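Local coordinates for protein endo-1,4-b-d-mannanase (Trichoderma reesei, PDB 1QNR) that hydrolyses internal beta-1,4-mannosidic linkages in mannan chains, as an endo-acting mannanase of glycoside hydrolase family 5, at residues V179-A184 and V230-L235; T224-N229 and A263-A268; S48-V53 and C334-H339. All coordinates share one frame; numbering follows the deposited sequence.

Contact 1 of 3, residues V179-A184 and V230-L235; sequences VIVQWA and VQIKSL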
ATOM      1  N   VAL A 179      -5.807  10.532 -17.626  1.00 10.39           N
ATOM      2  CA  VAL A 179      -5.242  11.483 -16.631  1.00  9.78           C
ATOM      3  C   VAL A 179      -4.360  10.697 -15.638  1.00 10.08           C
ATOM      4  O   VAL A 179      -3.178  11.123 -15.468  1.00 10.54           O
ATOM      5  CB  VAL A 179      -6.364  12.169 -15.870  1.00 11.02           C
ATOM      6  CG1 VAL A 179      -5.915  13.088 -14.726  1.00 13.56           C
ATOM      7  CG2 VAL A 179      -7.288  12.994 -16.816  1.00 14.20           C
ATOM      8  N   ILE A 180      -4.828   9.607 -15.081  1.00  9.88           N
ATOM      9  CA  ILE A 180      -3.922   8.813 -14.195  1.00 10.23           C
ATOM     10  C   ILE A 180      -2.848   8.146 -14.970  1.00 10.20           C
ATOM     11  O   ILE A 180      -1.690   8.058 -14.460  1.00 10.12           O
ATOM     12  CB  ILE A 180      -4.749   7.821 -13.302  1.00  9.80           C
ATOM     13  CG1 ILE A 180      -5.416   8.661 -12.192  1.00 10.66           C
ATOM     14  CG2 ILE A 180      -3.800   6.707 -12.756  1.00 10.95           C
ATOM     15  CD1 ILE A 180      -6.453   7.932 -11.320  1.00 11.41           C
ATOM     16  N   VAL A 181      -2.995   7.737 -16.267  1.00 10.18           N
ATOM     17  CA  VAL A 181      -1.828   7.157 -16.992  1.00 10.12           C
ATOM     18  C   VAL A 181      -0.720   8.197 -17.090  1.00 10.37           C
ATOM     19  O   VAL A 181       0.461   7.878 -16.815  1.00 10.63           O
ATOM     20  CB  VAL A 181      -2.246   6.650 -18.378  1.00 10.90           C
ATOM     21  CG1 VAL A 181      -0.995   6.231 -19.154  1.00 13.06           C
ATOM     22  CG2 VAL A 181      -3.202   5.436 -18.302  1.00 12.84           C
ATOM     23  N   GLN A 182      -1.013   9.435 -17.502  1.00 10.46           N
ATOM     24  CA  GLN A 182       0.041  10.442 -17.680  1.00 10.19           C
ATOM     25  C   GLN A 182       0.639  10.883 -16.363  1.00 10.71           C
ATOM     26  O   GLN A 182       1.888  11.019 -16.278  1.00 11.38           O
ATOM     27  CB  GLN A 182      -0.428  11.705 -18.498  1.00 11.19           C
ATOM     28  CG  GLN A 182      -0.887  11.376 -19.940  1.00 15.63           C
ATOM     29  CD  GLN A 182       0.089  10.514 -20.706  1.00 17.42           C
ATOM     30  OE1 GLN A 182       1.344  10.743 -20.702  1.00 20.24           O
ATOM     31  NE2 GLN A 182      -0.355   9.416 -21.335  1.00 17.09           N
ATOM     32  N   TRP A 183      -0.157  11.017 -15.298  1.00 10.63           N
ATOM     33  CA  TRP A 183       0.407  11.400 -13.978  1.00  9.75           C
ATOM     34  C   TRP A 183       1.280  10.256 -13.437  1.00  9.72           C
ATOM     35  O   TRP A 183       2.429  10.519 -12.988  1.00 10.39           O
ATOM     36  CB  TRP A 183      -0.809  11.634 -13.049  1.00  9.52           C
ATOM     37  CG  TRP A 183      -0.414  11.854 -11.597  1.00  9.25           C
ATOM     38  CD1 TRP A 183       0.037  13.042 -11.030  1.00  8.53           C
ATOM     39  CD2 TRP A 183      -0.464  10.885 -10.522  1.00  8.52           C
ATOM     40  NE1 TRP A 183       0.348  12.848  -9.703  1.00  9.50           N
ATOM     41  CE2 TRP A 183       0.039  11.521  -9.382  1.00  9.01           C
ATOM     42  CE3 TRP A 183      -0.846   9.532 -10.475  1.00  9.58           C
ATOM     43  CZ2 TRP A 183       0.085  10.852  -8.161  1.00  8.72           C
ATOM     44  CZ3 TRP A 183      -0.771   8.868  -9.221  1.00  9.56           C
ATOM     45  CH2 TRP A 183      -0.284   9.533  -8.072  1.00  9.33           C
ATOM     46  N   ALA A 184       0.809   9.003 -13.508  1.00  9.72           N
ATOM     47  CA  ALA A 184       1.626   7.908 -12.974  1.00  9.90           C
ATOM     48  C   ALA A 184       2.911   7.697 -13.754  1.00  9.73           C
ATOM     49  O   ALA A 184       3.968   7.362 -13.164  1.00  9.98           O
ATOM     50  CB  ALA A 184       0.800   6.608 -12.958  1.00 10.96           C
ATOM     51  N   VAL A 230      -0.636  -1.073 -15.892  1.00 14.19           N
ATOM     52  CA  VAL A 230       0.516  -1.976 -15.617  1.00 15.72           C
ATOM     53  C   VAL A 230       1.486  -2.060 -16.793  1.00 15.31           C
ATOM     54  O   VAL A 230       2.579  -2.589 -16.580  1.00 16.94           O
ATOM     55  CB  VAL A 230       0.039  -3.400 -15.276  1.00 18.23           C
ATOM     56  CG1 VAL A 230      -0.734  -3.436 -13.979  1.00 20.52           C
ATOM     57  CG2 VAL A 230      -0.772  -4.089 -16.365  1.00 18.21           C
ATOM     58  N   GLN A 231       1.209  -1.512 -17.947  1.00 13.24           N
ATOM     59  CA  GLN A 231       2.117  -1.438 -19.078  1.00 15.60           C
ATOM     60  C   GLN A 231       3.080  -0.272 -18.977  1.00 13.29           C
ATOM     61  O   GLN A 231       4.062  -0.215 -19.744  1.00 16.92           O
ATOM     62  CB  GLN A 231       1.326  -1.329 -20.433  1.00 23.23           C
ATOM     63  CG  GLN A 231       0.713  -2.694 -20.645  1.00 31.85           C
ATOM     64  CD  GLN A 231      -0.420  -2.853 -21.619  1.00 38.44           C
ATOM     65  OE1 GLN A 231      -1.135  -3.873 -21.458  1.00 42.11           O
ATOM     66  NE2 GLN A 231      -0.590  -1.923 -22.533  1.00 39.83           N
ATOM     67  N   ILE A 232       2.945   0.671 -18.019  1.00 11.15           N
ATOM     68  CA  ILE A 232       3.875   1.801 -17.851  1.00 11.12           C
ATOM     69  C   ILE A 232       5.265   1.257 -17.488  1.00 10.78           C
ATOM     70  O   ILE A 232       5.386   0.465 -16.553  1.00 11.34           O
ATOM     71  CB  ILE A 232       3.322   2.791 -16.761  1.00 11.28           C
ATOM     72  CG1 ILE A 232       1.997   3.442 -17.250  1.00 10.87           C
ATOM     73  CG2 ILE A 232       4.378   3.847 -16.387  1.00 11.97           C
ATOM     74  CD1 ILE A 232       1.290   4.273 -16.170  1.00 11.78           C
ATOM     75  N   LYS A 233       6.319   1.663 -18.222  1.00 13.23           N
ATOM     76  CA  LYS A 233       7.617   1.042 -18.062  1.00 14.10           C
ATOM     77  C   LYS A 233       8.262   1.256 -16.707  1.00 11.65           C
ATOM     78  O   LYS A 233       8.976   0.356 -16.222  1.00 12.44           O
ATOM     79  CB  LYS A 233       8.600   1.629 -19.135  1.00 19.61           C
ATOM     80  CG  LYS A 233       8.196   1.555 -20.581  1.00 25.70           C
ATOM     81  CD  LYS A 233       9.493   1.787 -21.384  1.00 30.61           C
ATOM     82  CE  LYS A 233      10.313   3.025 -21.064  1.00 32.02           C
ATOM     83  NZ  LYS A 233      11.209   3.246 -22.292  1.00 34.63           N
ATOM     84  N   SER A 234       7.959   2.430 -16.094  1.00 12.34           N
ATOM     85  CA  SER A 234       8.545   2.795 -14.796  1.00 11.24           C
ATOM     86  C   SER A 234       7.699   2.297 -13.627  1.00 10.30           C
ATOM     87  O   SER A 234       8.014   2.702 -12.465  1.00 11.70           O
ATOM     88  CB  SER A 234       8.788   4.295 -14.805  1.00 12.62           C
ATOM     89  OG  SER A 234       7.674   5.007 -15.343  1.00 11.90           O
ATOM     90  N   LEU A 235       6.672   1.464 -13.845  1.00  8.84           N
ATOM     91  CA  LEU A 235       5.993   0.717 -12.734  1.00  9.71           C
ATOM     92  C   LEU A 235       6.459  -0.717 -12.890  1.00 10.06           C
ATOM     93  O   LEU A 235       6.345  -1.367 -13.952  1.00 12.48           O
ATOM     94  CB  LEU A 235       4.449   0.841 -12.811  1.00 10.13           C
ATOM     95  CG  LEU A 235       3.924   2.267 -12.660  1.00  9.98           C
ATOM     96  CD1 LEU A 235       2.387   2.274 -12.858  1.00 11.36           C
ATOM     97  CD2 LEU A 235       4.225   2.911 -11.306  1.00 10.91           C
TER

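Contact 2 of 3, residues T224-N229 and A263-A268; sequences TDFAKN and AACLAA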
ATOM      1  N   THR A 224      -9.604   4.731 -13.858  1.00 11.29           N
ATOM      2  CA  THR A 224      -8.407   3.843 -14.000  1.00  9.63           C
ATOM      3  C   THR A 224      -8.654   2.716 -14.974  1.00  8.50           C
ATOM      4  O   THR A 224      -9.814   2.262 -15.111  1.00 10.74           O
ATOM      5  CB  THR A 224      -7.984   3.260 -12.615  1.00  9.57           C
ATOM      6  OG1 THR A 224      -9.069   2.482 -12.040  1.00 10.50           O
ATOM      7  CG2 THR A 224      -7.655   4.376 -11.597  1.00 11.90           C
ATOM      8  N   ASP A 225      -7.606   2.371 -15.749  1.00 10.32           N
ATOM      9  CA  ASP A 225      -7.628   1.257 -16.706  1.00 10.74           C
ATOM     10  C   ASP A 225      -6.456   0.355 -16.276  1.00 10.08           C
ATOM     11  O   ASP A 225      -5.292   0.743 -16.459  1.00 10.67           O
ATOM     12  CB  ASP A 225      -7.478   1.829 -18.130  1.00 11.68           C
ATOM     13  CG  ASP A 225      -7.527   0.755 -19.212  1.00 15.49           C
ATOM     14  OD1 ASP A 225      -6.970  -0.337 -19.028  1.00 16.54           O
ATOM     15  OD2 ASP A 225      -8.132   0.981 -20.308  1.00 17.17           O
ATOM     16  N   PHE A 226      -6.781  -0.780 -15.652  1.00  9.07           N
ATOM     17  CA  PHE A 226      -5.724  -1.641 -15.086  1.00  9.11           C
ATOM     18  C   PHE A 226      -4.679  -2.087 -16.076  1.00 11.06           C
ATOM     19  O   PHE A 226      -3.446  -1.984 -15.798  1.00 11.38           O
ATOM     20  CB  PHE A 226      -6.342  -2.893 -14.406  1.00 11.23           C
ATOM     21  CG  PHE A 226      -5.327  -3.703 -13.645  1.00  8.82           C
ATOM     22  CD1 PHE A 226      -4.824  -3.202 -12.438  1.00  9.31           C
ATOM     23  CD2 PHE A 226      -4.920  -4.951 -14.106  1.00  9.42           C
ATOM     24  CE1 PHE A 226      -3.935  -3.973 -11.692  1.00  9.18           C
ATOM     25  CE2 PHE A 226      -3.981  -5.698 -13.350  1.00 10.25           C
ATOM     26  CZ  PHE A 226      -3.453  -5.188 -12.142  1.00  8.94           C
ATOM     27  N   ALA A 227      -5.130  -2.565 -17.256  1.00 11.27           N
ATOM     28  CA  ALA A 227      -4.158  -3.001 -18.274  1.00 12.44           C
ATOM     29  C   ALA A 227      -3.270  -1.875 -18.800  1.00 13.44           C
ATOM     30  O   ALA A 227      -2.047  -2.077 -19.019  1.00 17.35           O
ATOM     31  CB  ALA A 227      -4.866  -3.751 -19.401  1.00 14.91           C
ATOM     32  N   LYS A 228      -3.817  -0.680 -18.977  1.00 12.32           N
ATOM     33  CA  LYS A 228      -3.027   0.470 -19.421  1.00 12.85           C
ATOM     34  C   LYS A 228      -1.988   0.859 -18.345  1.00 13.14           C
ATOM     35  O   LYS A 228      -0.820   1.169 -18.617  1.00 15.87           O
ATOM     36  CB  LYS A 228      -3.876   1.713 -19.760  1.00 13.75           C
ATOM     37  CG  LYS A 228      -4.588   1.515 -21.124  1.00 17.26           C
ATOM     38  CD  LYS A 228      -5.278   2.824 -21.526  1.00 22.39           C
ATOM     39  CE  LYS A 228      -5.953   2.576 -22.892  1.00 26.90           C
ATOM     40  NZ  LYS A 228      -6.490   3.876 -23.440  1.00 30.52           N
ATOM     41  N   ASN A 229      -2.385   0.831 -17.054  1.00 10.91           N
ATOM     42  CA  ASN A 229      -1.482   1.237 -16.003  1.00 11.85           C
ATOM     43  C   ASN A 229      -0.315   0.251 -15.855  1.00 12.71           C
ATOM     44  O   ASN A 229       0.860   0.719 -15.690  1.00 12.14           O
ATOM     45  CB  ASN A 229      -2.205   1.398 -14.652  1.00 11.41           C
ATOM     46  CG  ASN A 229      -3.195   2.529 -14.613  1.00 10.38           C
ATOM     47  OD1 ASN A 229      -3.053   3.545 -15.324  1.00 12.33           O
ATOM     48  ND2 ASN A 229      -4.249   2.465 -13.741  1.00 11.83           N
ATOM     49  N   ALA A 263      -3.938 -12.576 -14.582  1.00 10.82           N
ATOM     50  CA  ALA A 263      -3.675 -12.781 -16.039  1.00 10.51           C
ATOM     51  C   ALA A 263      -3.266 -11.526 -16.725  1.00 11.53           C
ATOM     52  O   ALA A 263      -2.440 -11.557 -17.651  1.00 13.43           O
ATOM     53  CB  ALA A 263      -4.924 -13.366 -16.729  1.00 14.09           C
ATOM     54  N   ALA A 264      -3.781 -10.323 -16.367  1.00 12.41           N
ATOM     55  CA  ALA A 264      -3.369  -9.057 -16.949  1.00 11.36           C
ATOM     56  C   ALA A 264      -1.925  -8.657 -16.552  1.00 11.09           C
ATOM     57  O   ALA A 264      -1.135  -8.197 -17.422  1.00 13.13           O
ATOM     58  CB  ALA A 264      -4.374  -7.956 -16.510  1.00 11.30           C
ATOM     59  N   CYS A 265      -1.512  -8.950 -15.309  1.00 10.92           N
ATOM     60  CA  CYS A 265      -0.103  -8.741 -14.934  1.00 11.26           C
ATOM     61  C   CYS A 265       0.822  -9.670 -15.739  1.00 12.31           C
ATOM     62  O   CYS A 265       1.786  -9.176 -16.343  1.00 13.37           O
ATOM     63  CB  CYS A 265       0.099  -9.014 -13.419  1.00 11.98           C
ATOM     64  SG  CYS A 265      -0.400  -7.658 -12.335  1.00 12.12           S
ATOM     65  N   LEU A 266       0.476 -10.948 -15.846  1.00 12.40           N
ATOM     66  CA  LEU A 266       1.340 -11.927 -16.585  1.00 12.75           C
ATOM     67  C   LEU A 266       1.361 -11.552 -18.057  1.00 12.32           C
ATOM     68  O   LEU A 266       2.482 -11.658 -18.678  1.00 12.98           O
ATOM     69  CB  LEU A 266       0.765 -13.330 -16.324  1.00 14.75           C
ATOM     70  CG  LEU A 266       1.603 -14.483 -17.015  1.00 15.76           C
ATOM     71  CD1 LEU A 266       3.041 -14.514 -16.543  1.00 17.81           C
ATOM     72  CD2 LEU A 266       0.816 -15.772 -16.757  1.00 18.45           C
ATOM     73  N   ALA A 267       0.280 -11.036 -18.648  1.00 11.50           N
ATOM     74  CA  ALA A 267       0.340 -10.538 -20.056  1.00 12.96           C
ATOM     75  C   ALA A 267       1.281  -9.377 -20.216  1.00 14.32           C
ATOM     76  O   ALA A 267       1.882  -9.225 -21.323  1.00 16.99           O
ATOM     77  CB  ALA A 267      -1.059 -10.216 -20.571  1.00 16.10           C
ATOM     78  N   ALA A 268       1.455  -8.503 -19.230  1.00 12.85           N
ATOM     79  CA  ALA A 268       2.392  -7.399 -19.274  1.00 11.36           C
ATOM     80  C   ALA A 268       3.802  -7.830 -18.847  1.00 11.29           C
ATOM     81  O   ALA A 268       4.743  -6.964 -18.741  1.00 13.91           O
ATOM     82  CB  ALA A 268       1.878  -6.239 -18.387  1.00 14.36           C
TER

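Contact 3 of 3, residues S48-V53 and C334-H339; sequences SGLKVV and CLVKNH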
ATOM      1  N   SER A  48       5.359 -14.694  12.928  1.00 10.68           N
ATOM      2  CA  SER A  48       4.262 -15.352  12.215  1.00 11.01           C
ATOM      3  C   SER A  48       4.675 -15.807  10.813  1.00 10.01           C
ATOM      4  O   SER A  48       3.915 -16.565  10.183  1.00 13.11           O
ATOM      5  CB  SER A  48       3.107 -14.304  12.075  1.00 10.20           C
ATOM      6  OG  SER A  48       2.514 -13.974  13.317  1.00 10.53           O
ATOM      7  N   GLY A  49       5.811 -15.364  10.309  1.00  9.31           N
ATOM      8  CA  GLY A  49       6.273 -15.788   8.980  1.00 10.63           C
ATOM      9  C   GLY A  49       5.959 -14.845   7.835  1.00 10.36           C
ATOM     10  O   GLY A  49       6.182 -15.221   6.683  1.00 12.02           O
ATOM     11  N   LEU A  50       5.379 -13.667   8.162  1.00  8.52           N
ATOM     12  CA  LEU A  50       5.082 -12.674   7.131  1.00  8.77           C
ATOM     13  C   LEU A  50       6.383 -11.942   6.783  1.00  9.54           C
ATOM     14  O   LEU A  50       7.234 -11.671   7.673  1.00 11.53           O
ATOM     15  CB  LEU A  50       4.014 -11.700   7.681  1.00  9.79           C
ATOM     16  CG  LEU A  50       2.652 -12.370   7.992  1.00  8.92           C
ATOM     17  CD1 LEU A  50       1.702 -11.315   8.593  1.00 11.26           C
ATOM     18  CD2 LEU A  50       2.012 -13.022   6.781  1.00  9.93           C
ATOM     19  N   LYS A  51       6.474 -11.525   5.527  1.00  8.03           N
ATOM     20  CA  LYS A  51       7.787 -10.940   5.077  1.00  9.06           C
ATOM     21  C   LYS A  51       7.671  -9.480   4.708  1.00  8.10           C
ATOM     22  O   LYS A  51       8.724  -8.754   4.606  1.00  8.66           O
ATOM     23  CB  LYS A  51       8.278 -11.691   3.797  1.00 11.29           C
ATOM     24  CG  LYS A  51       8.858 -13.098   4.175  1.00 12.12           C
ATOM     25  CD  LYS A  51       9.471 -13.732   2.873  1.00 13.72           C
ATOM     26  CE  LYS A  51      10.138 -15.074   3.281  1.00 15.25           C
ATOM     27  NZ  LYS A  51      10.791 -15.749   2.055  1.00 17.13           N
ATOM     28  N   VAL A  52       6.468  -8.928   4.506  1.00  7.26           N
ATOM     29  CA  VAL A  52       6.250  -7.559   3.963  1.00  8.52           C
ATOM     30  C   VAL A  52       5.113  -6.877   4.732  1.00  7.53           C
ATOM     31  O   VAL A  52       4.084  -7.535   5.029  1.00  8.94           O
ATOM     32  CB  VAL A  52       5.884  -7.631   2.454  1.00  7.85           C
ATOM     33  CG1 VAL A  52       5.864  -6.176   1.882  1.00 10.35           C
ATOM     34  CG2 VAL A  52       6.891  -8.446   1.628  1.00 10.61           C
ATOM     35  N   VAL A  53       5.317  -5.603   5.072  1.00  6.66           N
ATOM     36  CA  VAL A  53       4.321  -4.804   5.804  1.00  7.26           C
ATOM     37  C   VAL A  53       4.065  -3.526   4.980  1.00  7.78           C
ATOM     38  O   VAL A  53       5.017  -2.856   4.541  1.00  7.87           O
ATOM     39  CB  VAL A  53       4.796  -4.389   7.238  1.00  7.70           C
ATOM     40  CG1 VAL A  53       3.638  -3.739   8.023  1.00  9.06           C
ATOM     41  CG2 VAL A  53       5.295  -5.596   7.986  1.00  9.66           C
ATOM     42  N   CYS A 334      -6.355 -19.090  11.428  1.00 10.75           N
ATOM     43  CA  CYS A 334      -6.968 -19.425  10.138  1.00 12.03           C
ATOM     44  C   CYS A 334      -6.367 -18.721   8.886  1.00 11.86           C
ATOM     45  O   CYS A 334      -6.127 -19.363   7.857  1.00 13.43           O
ATOM     46  CB  CYS A 334      -8.450 -19.098  10.162  1.00 14.23           C
ATOM     47  SG  CYS A 334      -9.364 -19.406   8.639  1.00 14.53           S
ATOM     48  N   LEU A 335      -6.111 -17.414   9.052  1.00 10.94           N
ATOM     49  CA  LEU A 335      -5.717 -16.580   7.897  1.00 10.57           C
ATOM     50  C   LEU A 335      -4.273 -16.179   7.838  1.00  9.43           C
ATOM     51  O   LEU A 335      -3.807 -15.559   6.856  1.00 11.09           O
ATOM     52  CB  LEU A 335      -6.609 -15.274   7.956  1.00 11.48           C
ATOM     53  CG  LEU A 335      -8.098 -15.562   7.711  1.00 11.66           C
ATOM     54  CD1 LEU A 335      -8.933 -14.279   7.897  1.00 13.18           C
ATOM     55  CD2 LEU A 335      -8.362 -16.201   6.339  1.00 12.88           C
ATOM     56  N   VAL A 336      -3.489 -16.434   8.914  1.00  9.74           N
ATOM     57  CA  VAL A 336      -2.072 -16.144   8.987  1.00  9.95           C
ATOM     58  C   VAL A 336      -1.255 -17.437   9.160  1.00 11.29           C
ATOM     59  O   VAL A 336      -0.588 -17.828   8.191  1.00 12.19           O
ATOM     60  CB  VAL A 336      -1.730 -15.085  10.091  1.00  9.05           C
ATOM     61  CG1 VAL A 336      -0.263 -14.692   9.961  1.00 11.53           C
ATOM     62  CG2 VAL A 336      -2.640 -13.869   9.927  1.00 11.93           C
ATOM     63  N   LYS A 337      -1.288 -18.069  10.341  1.00 12.01           N
ATOM     64  CA  LYS A 337      -0.428 -19.285  10.506  1.00 11.94           C
ATOM     65  C   LYS A 337      -0.847 -20.347   9.490  1.00 11.71           C
ATOM     66  O   LYS A 337       0.175 -20.858   8.904  1.00 13.46           O
ATOM     67  CB  LYS A 337      -0.604 -19.772  11.960  1.00 16.96           C
ATOM     68  CG  LYS A 337       0.301 -20.981  12.213  1.00 21.47           C
ATOM     69  CD  LYS A 337       0.422 -21.469  13.634  1.00 29.85           C
ATOM     70  CE  LYS A 337       0.506 -23.015  13.636  1.00 33.24           C
ATOM     71  NZ  LYS A 337       1.758 -23.496  12.988  1.00 34.08           N
ATOM     72  N   ASN A 338      -2.074 -20.695   9.209  1.00 12.60           N
ATOM     73  CA  ASN A 338      -2.371 -21.800   8.252  1.00 13.09           C
ATOM     74  C   ASN A 338      -1.959 -21.387   6.862  1.00 13.19           C
ATOM     75  O   ASN A 338      -1.524 -22.249   6.047  1.00 15.73           O
ATOM     76  CB  ASN A 338      -3.840 -22.236   8.239  1.00 14.65           C
ATOM     77  CG  ASN A 338      -4.345 -22.937   9.523  1.00 14.52           C
ATOM     78  OD1 ASN A 338      -5.606 -23.076   9.705  1.00 20.17           O
ATOM     79  ND2 ASN A 338      -3.432 -23.202  10.411  1.00 13.63           N
ATOM     80  N   HIS A 339      -2.062 -20.092   6.475  1.00 12.93           N
ATOM     81  CA  HIS A 339      -1.677 -19.673   5.122  1.00 11.26           C
ATOM     82  C   HIS A 339      -0.190 -19.650   4.946  1.00 11.83           C
ATOM     83  O   HIS A 339       0.336 -20.236   3.938  1.00 12.20           O
ATOM     84  CB  HIS A 339      -2.251 -18.242   4.904  1.00 11.71           C
ATOM     85  CG  HIS A 339      -2.013 -17.729   3.515  1.00 12.21           C
ATOM     86  ND1 HIS A 339      -2.200 -18.495   2.344  1.00 11.39           N
ATOM     87  CD2 HIS A 339      -1.645 -16.486   3.081  1.00 12.62           C
ATOM     88  CE1 HIS A 339      -1.954 -17.730   1.289  1.00 12.34           C
ATOM     89  NE2 HIS A 339      -1.627 -16.476   1.684  1.00 11.55           N
TER

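Contact 1 of 3, residues V179-A184 and V230-L235
Ile-232 reaches out from the loop that follows helix 226-230 and sets its terminal methyl, CD1, against one flank of the helical segment 179-184. Its CG1 branch stands opposite the carbonyl carbon, beside the backbone N (chi1 -65°), and CD1 then extends the chain almost fully (chi2 172°). This straight side chain spans the space between the two backbones, whose closest CA atoms, those of Val-181 and Ile-232, are still 7.9 Å apart.

The landing place is formed by residues three apart in sequence, which lie on the same flank of the helix. CD1 of Ile-232 is 4.0 Å from CB of Ala-184. The same Ile-232 CD1 lies 4.2 Å from CG1 of Val-181. Ile-232 CD1 also comes within 3.8 Å of Val-181 O, but makes only van der Waals contact with that oxygen, whose polar partner is the Thr-185 hydroxyl. Alanine suits its place because its short methyl lets the isoleucine come close to the helix, while the branched valine walls one side of the site; the side chains meet through carbon atoms alone.

Ile-232 also opens a type I turn that ends at Leu-235, whose N donates to Ile-232 O over 3.2 Å. The turn directs Ser-234 back toward the same helix, where its OG hydrogen-bonds with the hydroxyl of Ser-188. Helix 178-194 is thus joined to the connection that runs from helix 226-230 into barrel strand 238-242, with Ile-232 also touching Thr-185 and Ser-188 farther along the helix.

Contact 2 of 3, residues T224-N229 and A263-A268
Phe-226, the first residue with helical backbone angles after the extended Thr-224 and Asp-225, faces Ala-264 and Cys-265 near the end of another helix. Asp-225 is the N-cap. Its carboxylate OD1 accepts from Lys-228 N over 3.2 Å, the nitrogen approaching from above the carboxylate plane, and its carbonyl O receives Asn-229 N as the first helical turn forms. A short, compact carboxylate suits this position, since it can fold back to an amide N-H of the first turn, which has no preceding helical carbonyl to pair with. Segment 263-268 is the opposite case, the last turn of a helix. Ala-267 N still donates to Ala-263 O, and Ala-268 N to Ala-264 O at 3.2 Å, before the chain leaves the helix.

In the TIM barrel of this family, helices surround a ring of parallel strands. Here the beginning of the short helix 226-230, which precedes strand 238-242, meets the end of helix 253-267, which precedes strand 272-277.

Phe-226 supplies the side chain that bridges them. Its ring carbon CG lies anti to the backbone N (chi1 -172°), sending the ring toward the second helix, which it meets with its edge. CB of Ala-264 lies in the ring plane, 3.9 Å from CD2 of Phe-226, and the small alanine methyl allows the ring that approach. Farther round the rim, SG of Cys-265 is 3.9 Å from CZ of Phe-226. This is a sulfur-aromatic contact at the edge, with the sulfur 5.2 Å from the ring centroid and 75° off the ring normal. The sulfur is held in place by its disulfide to Cys-272, at the start of strand 272-277, and His-261 adds an edge-to-face ring contact with Phe-226.

Contact 3 of 3, residues S48-V53 and C334-H339
Ser-48 meets Val-336 where the turn between helix 35-47 and strand 52-54 of the TIM barrel packs against the C-terminal helix 330-343. The serine presents its carbon, CB lying 4.0 Å from CG1 of Val-336. Its OG stands beside its own backbone N (chi1 -68°) and hydrogen-bonds with His-44 O and Trp-332 NE1, so this buried hydroxyl is satisfied by one partner in each helix.

Gly-49 ends the first helix in a Schellman motif. Its positive phi of 97° would press a CB against the preceding carbonyl O, which is why glycine fits here.

Leu-50 follows in an extended conformation, and its branched end swings back toward the helix although its CB does not point there. Its flexible, wholly apolar side chain also touches Ala-22 and Thr-24 of strand 21-25 and Trp-308, filling the seam between barrel strands and outer helix. Beyond it, Val-52 and Val-53 enter the parallel sheet.

On the facing helix, which has a wider pi-type turn at 334-337, the beta-branched Val-336 crosses Leu-50 at about a right angle, its CG1 lying 4.1 Å from Leu-50 CD1.

How the contacts relate
From the N terminus, segment 48-53 comes first, and its partner, 334-339, lies near the C terminus. Contact 3 therefore closes a loop of 280 residues, bringing the turn that leads into strand 52-54 against helix 330-343. Contacts 1 and 2 are both nested inside it. The chain passes through 179-184, then 224-229, then 230-235, which returns to 179-184, and finally 263-268, which returns to 224-229, so these two loops cross. Their centres are 11 Å apart and they touch, as where Val-181 CG2 lies 3.5 Å from Asn-229 OD1. Contact 1 ties helix 178-194 to the loop before strand 238-242, and contact 2 ties helix 226-230 to helix 253-267, whereas contact 3 lies about 16 Å from each at the nearest atoms.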